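Local coordinates for protein cryptochrome DASH, chloroplastic/mitochondrial (Arabidopsis thaliana, PDB 2J4D) that repairs cyclobutane pyrimidine dimers in single-stranded DNA as a photolyase carrying FAD and a folate antenna, and may also serve as a photoreceptor, at residues D104-L109 / L116-G121; T176-D181 / K199-K204; E261-W264 / L268-V271; E24-P29 / P299-E304. One frame throughout, in Å; residues are numbered along the deposited sequence.

Contact 1 (D104-L109 / L116-G121); sequences DLRKNL and LLIRSG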
loop_
_atom_site.group_PDB
_atom_site.type_symbol
_atom_site.label_atom_id
_atom_site.label_comp_id
_atom_site.label_asym_id
_atom_site.label_seq_id
_atom_site.Cartn_x
_atom_site.Cartn_y
_atom_site.Cartn_z
ATOM N N ASP A 104 4.702 -14.401 -7.649
ATOM C CA ASP A 104 4.233 -15.147 -6.486
ATOM C C ASP A 104 2.752 -15.529 -6.568
ATOM O O ASP A 104 2.366 -16.632 -6.157
ATOM C CB ASP A 104 4.501 -14.334 -5.213
ATOM C CG ASP A 104 4.206 -15.113 -3.940
ATOM O OD1 ASP A 104 4.887 -16.133 -3.690
ATOM O OD2 ASP A 104 3.295 -14.702 -3.188
ATOM N N LEU A 105 1.921 -14.628 -7.088
ATOM C CA LEU A 105 0.495 -14.920 -7.212
ATOM C C LEU A 105 0.291 -16.095 -8.170
ATOM O O LEU A 105 -0.477 -17.010 -7.885
ATOM C CB LEU A 105 -0.275 -13.692 -7.725
ATOM C CG LEU A 105 -1.775 -13.897 -8.000
ATOM C CD1 LEU A 105 -2.494 -14.413 -6.747
ATOM C CD2 LEU A 105 -2.388 -12.564 -8.444
ATOM N N ARG A 106 0.966 -16.067 -9.311
ATOM C CA ARG A 106 0.838 -17.175 -10.253
ATOM C C ARG A 106 1.241 -18.473 -9.548
ATOM O O ARG A 106 0.560 -19.483 -9.650
ATOM C CB ARG A 106 1.729 -16.941 -11.478
ATOM C CG ARG A 106 1.973 -18.193 -12.327
ATOM C CD ARG A 106 2.691 -17.848 -13.626
ATOM N NE ARG A 106 1.762 -17.313 -14.619
ATOM C CZ ARG A 106 2.121 -16.693 -15.741
ATOM N NH1 ARG A 106 3.406 -16.510 -16.032
ATOM N NH2 ARG A 106 1.189 -16.270 -16.586
ATOM N N LYS A 107 2.352 -18.436 -8.824
ATOM C CA LYS A 107 2.823 -19.617 -8.114
ATOM C C LYS A 107 1.788 -20.140 -7.121
ATOM O O LYS A 107 1.504 -21.339 -7.078
ATOM C CB LYS A 107 4.129 -19.291 -7.390
ATOM C CG LYS A 107 4.610 -20.360 -6.428
ATOM C CD LYS A 107 5.955 -19.969 -5.832
ATOM C CE LYS A 107 6.033 -20.299 -4.345
ATOM N NZ LYS A 107 7.361 -19.933 -3.769
ATOM N N ASN A 108 1.216 -19.248 -6.319
ATOM C CA ASN A 108 0.232 -19.669 -5.329
ATOM C C ASN A 108 -1.087 -20.123 -5.948
ATOM O O ASN A 108 -1.771 -20.988 -5.395
ATOM C CB ASN A 108 -0.001 -18.553 -4.309
ATOM C CG ASN A 108 1.200 -18.346 -3.411
ATOM O OD1 ASN A 108 1.823 -19.319 -2.982
ATOM N ND2 ASN A 108 1.532 -17.093 -3.114
ATOM N N LEU A 109 -1.448 -19.547 -7.091
ATOM C CA LEU A 109 -2.675 -19.967 -7.758
ATOM C C LEU A 109 -2.439 -21.377 -8.304
ATOM O O LEU A 109 -3.306 -22.254 -8.203
ATOM C CB LEU A 109 -3.030 -19.001 -8.894
ATOM C CG LEU A 109 -3.622 -17.669 -8.420
ATOM C CD1 LEU A 109 -3.746 -16.710 -9.596
ATOM C CD2 LEU A 109 -4.982 -17.917 -7.786
ATOM N N LEU A 116 -2.445 -17.886 -13.541
ATOM C CA LEU A 116 -2.754 -16.477 -13.741
ATOM C C LEU A 116 -2.451 -16.084 -15.175
ATOM O O LEU A 116 -1.320 -16.203 -15.633
ATOM C CB LEU A 116 -1.922 -15.610 -12.788
ATOM C CG LEU A 116 -2.095 -14.089 -12.877
ATOM C CD1 LEU A 116 -3.495 -13.684 -12.409
ATOM C CD2 LEU A 116 -1.037 -13.428 -12.002
ATOM N N LEU A 117 -3.474 -15.636 -15.885
ATOM C CA LEU A 117 -3.295 -15.191 -17.252
ATOM C C LEU A 117 -2.789 -13.754 -17.162
ATOM O O LEU A 117 -3.437 -12.897 -16.554
ATOM C CB LEU A 117 -4.626 -15.230 -18.007
ATOM C CG LEU A 117 -4.568 -14.672 -19.435
ATOM C CD1 LEU A 117 -3.724 -15.590 -20.301
ATOM C CD2 LEU A 117 -5.971 -14.556 -20.004
ATOM N N ILE A 118 -1.629 -13.487 -17.745
ATOM C CA ILE A 118 -1.084 -12.141 -17.702
ATOM C C ILE A 118 -1.078 -11.533 -19.100
ATOM O O ILE A 118 -0.551 -12.128 -20.039
ATOM C CB ILE A 118 0.355 -12.140 -17.136
ATOM C CG1 ILE A 118 0.352 -12.702 -15.706
ATOM C CG2 ILE A 118 0.917 -10.721 -17.138
ATOM C CD1 ILE A 118 1.716 -12.686 -15.038
ATOM N N ARG A 119 -1.680 -10.355 -19.233
ATOM C CA ARG A 119 -1.737 -9.657 -20.511
ATOM C C ARG A 119 -1.375 -8.201 -20.291
ATOM O O ARG A 119 -1.655 -7.639 -19.229
ATOM C CB ARG A 119 -3.147 -9.729 -21.101
ATOM C CG ARG A 119 -3.559 -11.103 -21.604
ATOM C CD ARG A 119 -2.878 -11.429 -22.922
ATOM N NE ARG A 119 -3.258 -12.745 -23.426
ATOM C CZ ARG A 119 -2.705 -13.892 -23.035
ATOM N NH1 ARG A 119 -1.736 -13.898 -22.125
ATOM N NH2 ARG A 119 -3.115 -15.035 -23.565
ATOM N N SER A 120 -0.739 -7.593 -21.283
ATOM C CA SER A 120 -0.381 -6.181 -21.194
ATOM C C SER A 120 -1.410 -5.414 -22.009
ATOM O O SER A 120 -1.610 -5.704 -23.182
ATOM C CB SER A 120 1.021 -5.931 -21.762
ATOM O OG SER A 120 2.019 -6.394 -20.872
ATOM N N GLY A 121 -2.072 -4.445 -21.384
ATOM C CA GLY A 121 -3.077 -3.673 -22.094
ATOM C C GLY A 121 -4.163 -3.165 -21.163
ATOM O O GLY A 121 -4.129 -3.433 -19.963
#

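Contact 2 (T176-D181 / K199-K204); sequences TMYHKD and KSVEAK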
loop_
_atom_site.group_PDB
_atom_site.type_symbol
_atom_site.label_atom_id
_atom_site.label_comp_id
_atom_site.label_asym_id
_atom_site.label_seq_id
_atom_site.Cartn_x
_atom_site.Cartn_y
_atom_site.Cartn_z
ATOM N N THR A 176 -10.681 -3.289 3.419
ATOM C CA THR A 176 -10.732 -2.720 4.780
ATOM C C THR A 176 -10.905 -3.710 5.930
ATOM O O THR A 176 -11.408 -4.811 5.733
ATOM C CB THR A 176 -11.844 -1.670 4.882
ATOM O OG1 THR A 176 -13.099 -2.278 4.555
ATOM C CG2 THR A 176 -11.570 -0.509 3.930
ATOM N N MET A 177 -10.495 -3.311 7.138
ATOM C CA MET A 177 -10.612 -4.193 8.296
ATOM C C MET A 177 -12.067 -4.236 8.721
ATOM O O MET A 177 -12.595 -5.297 9.032
ATOM C CB MET A 177 -9.739 -3.722 9.457
ATOM C CG MET A 177 -9.600 -4.771 10.557
ATOM S SD MET A 177 -8.177 -4.455 11.608
ATOM C CE MET A 177 -8.679 -2.919 12.412
ATOM N N TYR A 178 -12.699 -3.068 8.751
ATOM C CA TYR A 178 -14.116 -2.978 9.046
ATOM C C TYR A 178 -14.781 -2.889 7.673
ATOM O O TYR A 178 -14.394 -2.068 6.845
ATOM C CB TYR A 178 -14.441 -1.724 9.863
ATOM C CG TYR A 178 -14.058 -1.850 11.312
ATOM C CD1 TYR A 178 -12.829 -1.384 11.772
ATOM C CD2 TYR A 178 -14.914 -2.470 12.224
ATOM C CE1 TYR A 178 -12.459 -1.534 13.108
ATOM C CE2 TYR A 178 -14.553 -2.626 13.566
ATOM C CZ TYR A 178 -13.323 -2.156 13.997
ATOM O OH TYR A 178 -12.960 -2.306 15.314
ATOM N N HIS A 179 -15.779 -3.730 7.436
ATOM C CA HIS A 179 -16.476 -3.753 6.152
ATOM C C HIS A 179 -17.383 -2.541 5.957
ATOM O O HIS A 179 -18.067 -2.112 6.884
ATOM C CB HIS A 179 -17.295 -5.047 6.042
ATOM C CG HIS A 179 -17.709 -5.388 4.645
ATOM N ND1 HIS A 179 -18.646 -4.659 3.945
ATOM C CD2 HIS A 179 -17.316 -6.386 3.819
ATOM C CE1 HIS A 179 -18.814 -5.193 2.748
ATOM N NE2 HIS A 179 -18.020 -6.244 2.646
ATOM N N LYS A 180 -17.402 -1.997 4.743
ATOM C CA LYS A 180 -18.225 -0.827 4.452
ATOM C C LYS A 180 -19.705 -1.036 4.806
ATOM O O LYS A 180 -20.354 -0.134 5.341
ATOM C CB LYS A 180 -18.097 -0.455 2.969
ATOM C CG LYS A 180 -18.745 0.880 2.596
ATOM C CD LYS A 180 -18.380 1.287 1.166
ATOM C CE LYS A 180 -19.442 0.883 0.161
ATOM N NZ LYS A 180 -20.655 1.747 0.265
ATOM N N ASP A 181 -20.231 -2.224 4.516
ATOM C CA ASP A 181 -21.634 -2.529 4.785
ATOM C C ASP A 181 -21.981 -2.644 6.268
ATOM O O ASP A 181 -23.160 -2.569 6.634
ATOM C CB ASP A 181 -22.040 -3.835 4.096
ATOM C CG ASP A 181 -21.968 -3.747 2.591
ATOM O OD1 ASP A 181 -21.976 -2.621 2.066
ATOM O OD2 ASP A 181 -21.917 -4.806 1.935
ATOM N N LYS A 199 -13.978 5.676 17.530
ATOM C CA LYS A 199 -14.819 5.341 18.673
ATOM C C LYS A 199 -16.108 4.671 18.225
ATOM O O LYS A 199 -16.576 3.731 18.868
ATOM C CB LYS A 199 -15.150 6.591 19.497
ATOM C CG LYS A 199 -13.956 7.207 20.200
ATOM C CD LYS A 199 -14.400 8.260 21.209
ATOM C CE LYS A 199 -13.210 9.013 21.794
ATOM N NZ LYS A 199 -12.210 8.117 22.443
ATOM N N SER A 200 -16.667 5.140 17.110
ATOM C CA SER A 200 -17.915 4.581 16.597
ATOM C C SER A 200 -17.811 3.155 16.090
ATOM O O SER A 200 -18.624 2.308 16.456
ATOM C CB SER A 200 -18.485 5.461 15.481
ATOM O OG SER A 200 -18.754 6.756 15.970
ATOM N N VAL A 201 -16.831 2.874 15.236
ATOM C CA VAL A 201 -16.714 1.515 14.731
ATOM C C VAL A 201 -16.333 0.545 15.840
ATOM O O VAL A 201 -16.834 -0.577 15.876
ATOM C CB VAL A 201 -15.702 1.405 13.558
ATOM C CG1 VAL A 201 -16.186 2.260 12.391
ATOM C CG2 VAL A 201 -14.313 1.840 14.004
ATOM N N GLU A 202 -15.467 0.974 16.757
ATOM C CA GLU A 202 -15.049 0.097 17.850
ATOM C C GLU A 202 -16.189 -0.186 18.811
ATOM O O GLU A 202 -16.239 -1.238 19.441
ATOM C CB GLU A 202 -13.866 0.704 18.613
ATOM C CG GLU A 202 -12.586 0.755 17.796
ATOM C CD GLU A 202 -11.354 1.023 18.635
ATOM O OE1 GLU A 202 -11.281 2.090 19.276
ATOM O OE2 GLU A 202 -10.454 0.158 18.649
ATOM N N ALA A 203 -17.120 0.751 18.918
ATOM C CA ALA A 203 -18.243 0.561 19.818
ATOM C C ALA A 203 -19.430 -0.136 19.162
ATOM O O ALA A 203 -20.161 -0.883 19.821
ATOM C CB ALA A 203 -18.683 1.903 20.385
ATOM N N LYS A 204 -19.614 0.075 17.863
ATOM C CA LYS A 204 -20.770 -0.511 17.201
ATOM C C LYS A 204 -20.527 -1.551 16.117
ATOM O O LYS A 204 -21.483 -2.071 15.538
ATOM C CB LYS A 204 -21.628 0.610 16.618
ATOM C CG LYS A 204 -21.922 1.729 17.598
ATOM C CD LYS A 204 -22.821 2.759 16.953
ATOM C CE LYS A 204 -22.816 4.069 17.712
ATOM N NZ LYS A 204 -23.675 5.072 17.015
HETATM O O HOH W 1 -10.639 -2.375 16.856
#

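Contact 3 (E261-W264 / L268-V271); sequences EYFW and LLKV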
loop_
_atom_site.group_PDB
_atom_site.type_symbol
_atom_site.label_atom_id
_atom_site.label_comp_id
_atom_site.label_asym_id
_atom_site.label_seq_id
_atom_site.Cartn_x
_atom_site.Cartn_y
_atom_site.Cartn_z
ATOM N N GLU A 261 7.256 -13.133 10.878
ATOM C CA GLU A 261 8.526 -12.627 11.385
ATOM C C GLU A 261 8.407 -11.575 12.489
ATOM O O GLU A 261 9.052 -11.675 13.538
ATOM C CB GLU A 261 9.342 -12.060 10.224
ATOM C CG GLU A 261 10.697 -11.520 10.623
ATOM C CD GLU A 261 11.471 -11.002 9.431
ATOM O OE1 GLU A 261 11.181 -9.878 8.963
ATOM O OE2 GLU A 261 12.357 -11.736 8.947
ATOM N N TYR A 262 7.574 -10.569 12.250
ATOM C CA TYR A 262 7.392 -9.482 13.200
ATOM C C TYR A 262 6.624 -9.905 14.448
ATOM O O TYR A 262 7.027 -9.600 15.571
ATOM C CB TYR A 262 6.666 -8.315 12.523
ATOM C CG TYR A 262 6.640 -7.064 13.368
ATOM C CD1 TYR A 262 7.805 -6.334 13.598
ATOM C CD2 TYR A 262 5.462 -6.638 13.984
ATOM C CE1 TYR A 262 7.802 -5.210 14.429
ATOM C CE2 TYR A 262 5.448 -5.516 14.817
ATOM C CZ TYR A 262 6.625 -4.812 15.035
ATOM O OH TYR A 262 6.624 -3.728 15.879
ATOM N N PHE A 263 5.518 -10.611 14.249
ATOM C CA PHE A 263 4.690 -11.063 15.357
ATOM C C PHE A 263 5.282 -12.204 16.170
ATOM O O PHE A 263 5.466 -12.097 17.384
ATOM C CB PHE A 263 3.322 -11.555 14.853
ATOM C CG PHE A 263 2.355 -10.462 14.500
ATOM C CD1 PHE A 263 2.775 -9.141 14.384
ATOM C CD2 PHE A 263 1.023 -10.766 14.254
ATOM C CE1 PHE A 263 1.877 -8.132 14.024
ATOM C CE2 PHE A 263 0.112 -9.766 13.892
ATOM C CZ PHE A 263 0.541 -8.449 13.777
ATOM N N TRP A 264 5.577 -13.299 15.480
ATOM C CA TRP A 264 6.022 -14.509 16.138
ATOM C C TRP A 264 7.505 -14.787 16.309
ATOM O O TRP A 264 7.977 -14.928 17.437
ATOM C CB TRP A 264 5.337 -15.693 15.457
ATOM C CG TRP A 264 3.831 -15.524 15.382
ATOM C CD1 TRP A 264 3.099 -15.057 14.317
ATOM C CD2 TRP A 264 2.891 -15.766 16.437
ATOM N NE1 TRP A 264 1.763 -14.995 14.651
ATOM C CE2 TRP A 264 1.608 -15.424 15.946
ATOM C CE3 TRP A 264 3.009 -16.239 17.756
ATOM C CZ2 TRP A 264 0.447 -15.541 16.726
ATOM C CZ3 TRP A 264 1.850 -16.357 18.535
ATOM C CH2 TRP A 264 0.589 -16.009 18.015
ATOM N N LEU A 268 8.001 -9.052 18.308
ATOM C CA LEU A 268 8.084 -7.606 18.460
ATOM C C LEU A 268 6.740 -6.902 18.609
ATOM O O LEU A 268 6.692 -5.726 18.967
ATOM C CB LEU A 268 8.831 -7.001 17.272
ATOM C CG LEU A 268 10.311 -7.372 17.212
ATOM C CD1 LEU A 268 10.929 -6.852 15.930
ATOM C CD2 LEU A 268 11.021 -6.786 18.430
ATOM N N LEU A 269 5.651 -7.612 18.345
ATOM C CA LEU A 269 4.336 -6.989 18.436
ATOM C C LEU A 269 4.052 -6.399 19.806
ATOM O O LEU A 269 3.436 -5.337 19.907
ATOM C CB LEU A 269 3.233 -7.992 18.070
ATOM C CG LEU A 269 1.802 -7.434 18.121
ATOM C CD1 LEU A 269 1.697 -6.211 17.217
ATOM C CD2 LEU A 269 0.802 -8.516 17.709
ATOM N N LYS A 270 4.514 -7.066 20.857
ATOM C CA LYS A 270 4.265 -6.582 22.212
ATOM C C LYS A 270 4.959 -5.276 22.592
ATOM O O LYS A 270 4.720 -4.752 23.684
ATOM C CB LYS A 270 4.620 -7.662 23.235
ATOM C CG LYS A 270 6.069 -8.103 23.202
ATOM C CD LYS A 270 6.335 -9.107 24.306
ATOM C CE LYS A 270 7.648 -9.838 24.087
ATOM N NZ LYS A 270 8.789 -8.905 23.951
ATOM N N VAL A 271 5.816 -4.746 21.719
ATOM C CA VAL A 271 6.496 -3.475 22.012
ATOM C C VAL A 271 6.326 -2.485 20.867
ATOM O O VAL A 271 6.915 -1.397 20.869
ATOM C CB VAL A 271 8.015 -3.657 22.272
ATOM C CG1 VAL A 271 8.224 -4.608 23.429
ATOM C CG2 VAL A 271 8.720 -4.157 21.015
#

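Contact 4 (E24-P29 / P299-E304); sequences ERYALP and PRFIYE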
loop_
_atom_site.group_PDB
_atom_site.type_symbol
_atom_site.label_atom_id
_atom_site.label_comp_id
_atom_site.label_asym_id
_atom_site.label_seq_id
_atom_site.Cartn_x
_atom_site.Cartn_y
_atom_site.Cartn_z
ATOM N N GLU A 24 -2.404 -23.328 5.310
ATOM C CA GLU A 24 -2.963 -24.492 5.978
ATOM C C GLU A 24 -3.871 -24.052 7.125
ATOM O O GLU A 24 -5.003 -24.516 7.250
ATOM C CB GLU A 24 -1.811 -25.339 6.517
ATOM C CG GLU A 24 -2.057 -26.820 6.558
ATOM C CD GLU A 24 -0.758 -27.594 6.709
ATOM O OE1 GLU A 24 -0.105 -27.462 7.770
ATOM O OE2 GLU A 24 -0.383 -28.319 5.759
ATOM N N ARG A 25 -3.375 -23.138 7.952
ATOM C CA ARG A 25 -4.146 -22.661 9.091
ATOM C C ARG A 25 -5.494 -22.049 8.729
ATOM O O ARG A 25 -6.461 -22.200 9.469
ATOM C CB ARG A 25 -3.337 -21.640 9.904
ATOM C CG ARG A 25 -4.098 -21.102 11.121
ATOM C CD ARG A 25 -3.309 -20.063 11.909
ATOM N NE ARG A 25 -2.078 -20.623 12.457
ATOM C CZ ARG A 25 -0.865 -20.368 11.980
ATOM N NH1 ARG A 25 -0.719 -19.551 10.942
ATOM N NH2 ARG A 25 0.198 -20.941 12.531
ATOM N N TYR A 26 -5.571 -21.366 7.592
ATOM C CA TYR A 26 -6.819 -20.721 7.197
ATOM C C TYR A 26 -7.601 -21.418 6.082
ATOM O O TYR A 26 -8.586 -20.881 5.587
ATOM C CB TYR A 26 -6.526 -19.273 6.794
ATOM C CG TYR A 26 -6.050 -18.429 7.958
ATOM C CD1 TYR A 26 -6.959 -17.848 8.842
ATOM C CD2 TYR A 26 -4.691 -18.273 8.219
ATOM C CE1 TYR A 26 -6.521 -17.133 9.968
ATOM C CE2 TYR A 26 -4.245 -17.568 9.333
ATOM C CZ TYR A 26 -5.163 -17.003 10.205
ATOM O OH TYR A 26 -4.715 -16.327 11.323
ATOM N N ALA A 27 -7.175 -22.618 5.705
ATOM C CA ALA A 27 -7.841 -23.365 4.636
ATOM C C ALA A 27 -9.299 -23.709 4.943
ATOM O O ALA A 27 -9.659 -23.956 6.097
ATOM C CB ALA A 27 -7.060 -24.642 4.345
ATOM N N LEU A 28 -10.136 -23.717 3.906
ATOM C CA LEU A 28 -11.550 -24.052 4.065
ATOM C C LEU A 28 -11.596 -25.552 4.356
ATOM O O LEU A 28 -11.176 -26.358 3.532
ATOM C CB LEU A 28 -12.321 -23.763 2.771
ATOM C CG LEU A 28 -13.718 -23.125 2.822
ATOM C CD1 LEU A 28 -14.514 -23.590 1.605
ATOM C CD2 LEU A 28 -14.456 -23.505 4.084
ATOM N N PRO A 29 -12.120 -25.940 5.531
ATOM C CA PRO A 29 -12.225 -27.343 5.955
ATOM C C PRO A 29 -12.807 -28.266 4.892
ATOM O O PRO A 29 -12.283 -29.354 4.636
ATOM C CB PRO A 29 -13.116 -27.264 7.194
ATOM C CG PRO A 29 -12.801 -25.907 7.745
ATOM C CD PRO A 29 -12.790 -25.058 6.499
ATOM N N PRO A 299 -6.123 -7.001 6.160
ATOM C CA PRO A 299 -6.301 -6.657 7.569
ATOM C C PRO A 299 -7.116 -7.660 8.371
ATOM O O PRO A 299 -6.913 -7.786 9.577
ATOM C CB PRO A 299 -6.936 -5.260 7.515
ATOM C CG PRO A 299 -7.608 -5.224 6.192
ATOM C CD PRO A 299 -6.649 -5.941 5.283
ATOM N N ARG A 300 -8.035 -8.381 7.728
ATOM C CA ARG A 300 -8.807 -9.363 8.479
ATOM C C ARG A 300 -7.874 -10.476 8.902
ATOM O O ARG A 300 -7.993 -11.006 10.007
ATOM C CB ARG A 300 -9.984 -9.905 7.658
ATOM C CG ARG A 300 -11.053 -8.851 7.447
ATOM C CD ARG A 300 -12.315 -9.413 6.826
ATOM N NE ARG A 300 -12.051 -10.081 5.558
ATOM C CZ ARG A 300 -12.923 -10.140 4.557
ATOM N NH1 ARG A 300 -14.113 -9.565 4.683
ATOM N NH2 ARG A 300 -12.606 -10.764 3.428
ATOM N N PHE A 301 -6.936 -10.824 8.027
ATOM C CA PHE A 301 -5.938 -11.847 8.341
ATOM C C PHE A 301 -5.049 -11.344 9.486
ATOM O O PHE A 301 -4.825 -12.047 10.477
ATOM C CB PHE A 301 -5.084 -12.135 7.100
ATOM C CG PHE A 301 -3.778 -12.811 7.401
ATOM C CD1 PHE A 301 -3.744 -14.101 7.923
ATOM C CD2 PHE A 301 -2.573 -12.152 7.172
ATOM C CE1 PHE A 301 -2.531 -14.722 8.211
ATOM C CE2 PHE A 301 -1.353 -12.767 7.459
ATOM C CZ PHE A 301 -1.332 -14.055 7.979
ATOM N N ILE A 302 -4.550 -10.119 9.351
ATOM C CA ILE A 302 -3.688 -9.546 10.384
ATOM C C ILE A 302 -4.395 -9.531 11.739
ATOM O O ILE A 302 -3.795 -9.866 12.764
ATOM C CB ILE A 302 -3.242 -8.105 10.017
ATOM C CG1 ILE A 302 -2.347 -8.141 8.773
ATOM C CG2 ILE A 302 -2.462 -7.473 11.195
ATOM C CD1 ILE A 302 -2.115 -6.777 8.127
ATOM N N TYR A 303 -5.671 -9.158 11.740
ATOM C CA TYR A 303 -6.451 -9.113 12.976
ATOM C C TYR A 303 -6.522 -10.486 13.647
ATOM O O TYR A 303 -6.365 -10.607 14.865
ATOM C CB TYR A 303 -7.867 -8.604 12.692
ATOM C CG TYR A 303 -8.766 -8.620 13.907
ATOM C CD1 TYR A 303 -8.479 -7.836 15.023
ATOM C CD2 TYR A 303 -9.900 -9.432 13.948
ATOM C CE1 TYR A 303 -9.302 -7.861 16.160
ATOM C CE2 TYR A 303 -10.728 -9.463 15.077
ATOM C CZ TYR A 303 -10.419 -8.678 16.174
ATOM O OH TYR A 303 -11.216 -8.722 17.293
ATOM N N GLU A 304 -6.759 -11.525 12.860
ATOM C CA GLU A 304 -6.833 -12.858 13.431
ATOM C C GLU A 304 -5.489 -13.291 13.998
ATOM O O GLU A 304 -5.444 -14.009 14.992
ATOM C CB GLU A 304 -7.336 -13.860 12.393
ATOM C CG GLU A 304 -8.828 -13.713 12.134
ATOM C CD GLU A 304 -9.432 -14.907 11.418
ATOM O OE1 GLU A 304 -9.864 -14.749 10.262
ATOM O OE2 GLU A 304 -9.475 -16.005 12.018
#

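Contact 1 (D104-L109 / L116-G121)
R106 lays its side chain past the backbone of L116 and ends against I118. CB starts the overlap 4.1 Å from L116 CB; the chain then runs out straight until it bends at chi3 (-80°), and that bend brings the guanidinium edge-on to L116 O. NH2 makes the main bond, 2.7 Å to L116 O with an N-H...O angle of 159°, and the oxygen lies in the guanidinium plane. NE reaches the same oxygen only weakly, at 3.4 Å. One face of the group is covered by I118 CD1, while NH2 also bonds G227 O, so polar partners at the rim and a methyl over the face fix its rotation. Helix 92-111 packs here on the sheet of the photolyase alpha/beta domain, five parallel strands in the order 3-2-1-4-5, and the chain passes from that helix into the outermost strand 117-120; this is the helix-to-strand half of a beta-alpha-beta crossover from strand 67-74. Beneath the arginine the contact is apolar. L116 meets both leucines: CD2 touches L105 CD2 at 3.9 Å, the two side chains crossing at about a right angle, and CB, with CD1 a little farther off, lies 3.8 Å from L109 CD1. A leucine in place of R106 would probably leave L116 O without its side-chain donors and I118 CD1 without the flat group it covers.

Contact 2 (T176-D181 / K199-K204)
Y178 sends its ring from the loop toward V201 and E202 on helix 194-204. Its CB points at the helix, and with CG anti to the carbonyl carbon (chi1 -76°) the ring is carried across the V201 side chain. CD1 and CD2, the first ring atoms past CG, each come within 4.2 Å of the valine, CD1 nearest CG2 and CD2 nearest CB. Further out, CE1 touches V201 CG2 at 4.0 Å, while CE2 is closest to the backbone, 3.8 Å from V201 O. The valine is centred on one face: its CB stands 4.1 Å from the ring centroid and only 5° off the normal, a CH-pi contact. The contact joins the loop that follows strand 168-172, the last strand of the photolyase alpha/beta sheet, to the final turns of the helix that comes after it; the Y178 side chain lies about 12 Å from the bound FAD. The loop has a second hold: D330 of helix 317-339 accepts the backbone N-H groups of M177 and Y178. At the tip, OH lies 4.0 Å from E202 CG and hydrogen-bonds, at 2.8 Å, to a water in the ring plane. That water donates to E202 OE2, which also bonds Y320 OH; the other oxygen, OE1, forms a salt bridge with R198.

Contact 3 (E261-W264 / L268-V271)
L268 and L269 meet Y262 and F263 in two neighbouring CH-pi contacts that differ in fit. The better centred and more deeply buried is that of L269, whose CD2 sits over the middle of the F263 ring, 3.8 Å from the centroid and 6° off the normal. Its other methyl, CD1, reaches F263 CE1 at 3.7 Å. L269 can do this because its CG is anti to the backbone N (chi1 -179°), which turns both methyls to the ring, and Y309 and V322 of two further helices also touch it.

On the more exposed side L268 lies over the rim of the Y262 ring instead of its middle. Its CB is 3.9 Å from the centroid but 27° off the normal, with the shortest approach, 3.5 Å, at CE1; CD1 follows along the same ring side. L268 is partly accessible to solvent, whereas both rings are buried.

Between the pairs, L268 N donates to Y262 O at 3.0 Å. The bond closes the turn where helix 252-265 ends and the chain heads for helix 272-275, beside the FAD pocket: Y272 and F288, FAD-binding by similarity, adjoin Y262 and F263. An alanine at Y262 would probably open a gap under L268 and deprive F263 CE1 of the ring edge it meets.

Across the two segments a single backbone bond and two ring faces do the work, and L269 N is buried with no partner in the model, a polar cost that the apolar packing probably offsets.

Contact 4 (E24-P29 / P299-E304)
Y26 and F301 mark the closest approach of the two backbones, yet their CA atoms are 9.0 Å apart, so the gap is bridged mainly by side chains. Residues 24-29 contain the last part of helix 12-26 and the extended chain that follows; residues 299-304 open helix 299-312, whose first turn is marked by the bond from Y303 N to P299 O, 2.8 Å. The contact therefore ties the N-terminal helix to the helical part of the photolyase/cryptochrome fold, across 269 intervening residues.

Y26 points its CB toward the helix and delivers its ring between F301 and E304. With F301 the ring forms an offset edge-to-face pair: centroids 5.4 Å apart, planes at 79°, the edge of F301 directed at the tyrosine face. The closest atoms are Y26 CE2 and F301 CE1, 3.5 Å apart. F301 gets there with CG anti to its backbone N (chi1 161°), its ring lying also against V256 and V259 of helix 252-265. R25 CG covers one face of the tyrosine near the rim.

E304 lies alongside Y26, running in the opposite direction, with its carboxylate nearly perpendicular to the ring. The tyrosine hydroxyl takes E305 OE2 as its hydrogen-bond partner, while the E304 carboxylate is held by S210 through OE1 and by R212 through OE2. Between Y26 and E304 there is contact without a hydrogen bond: OE2 stands in the plane of the tyrosine ring, at its edge, 3.8 Å from CE1.

In the fold
All four contacts are mostly buried, and each lies about 20 Å from the centre of the chain, none at its middle. Contact 1 belongs to the alpha/beta sheet and touches none of the others; it alone has a side-chain hydrogen bond made directly across its segments. Contacts 1, 2 and 3 all lie within the long loop that contact 4 closes, but only contacts 2 and 3 touch it: M177 packs on P299 and Y303, and F263 reaches I302 O. Helix 299-312 is thus shared ground for the last three, where aromatic rings carry the packing. Contact 3 lies nearest the FAD, while contact 2 adds a water bridge between Y178 OH and E202.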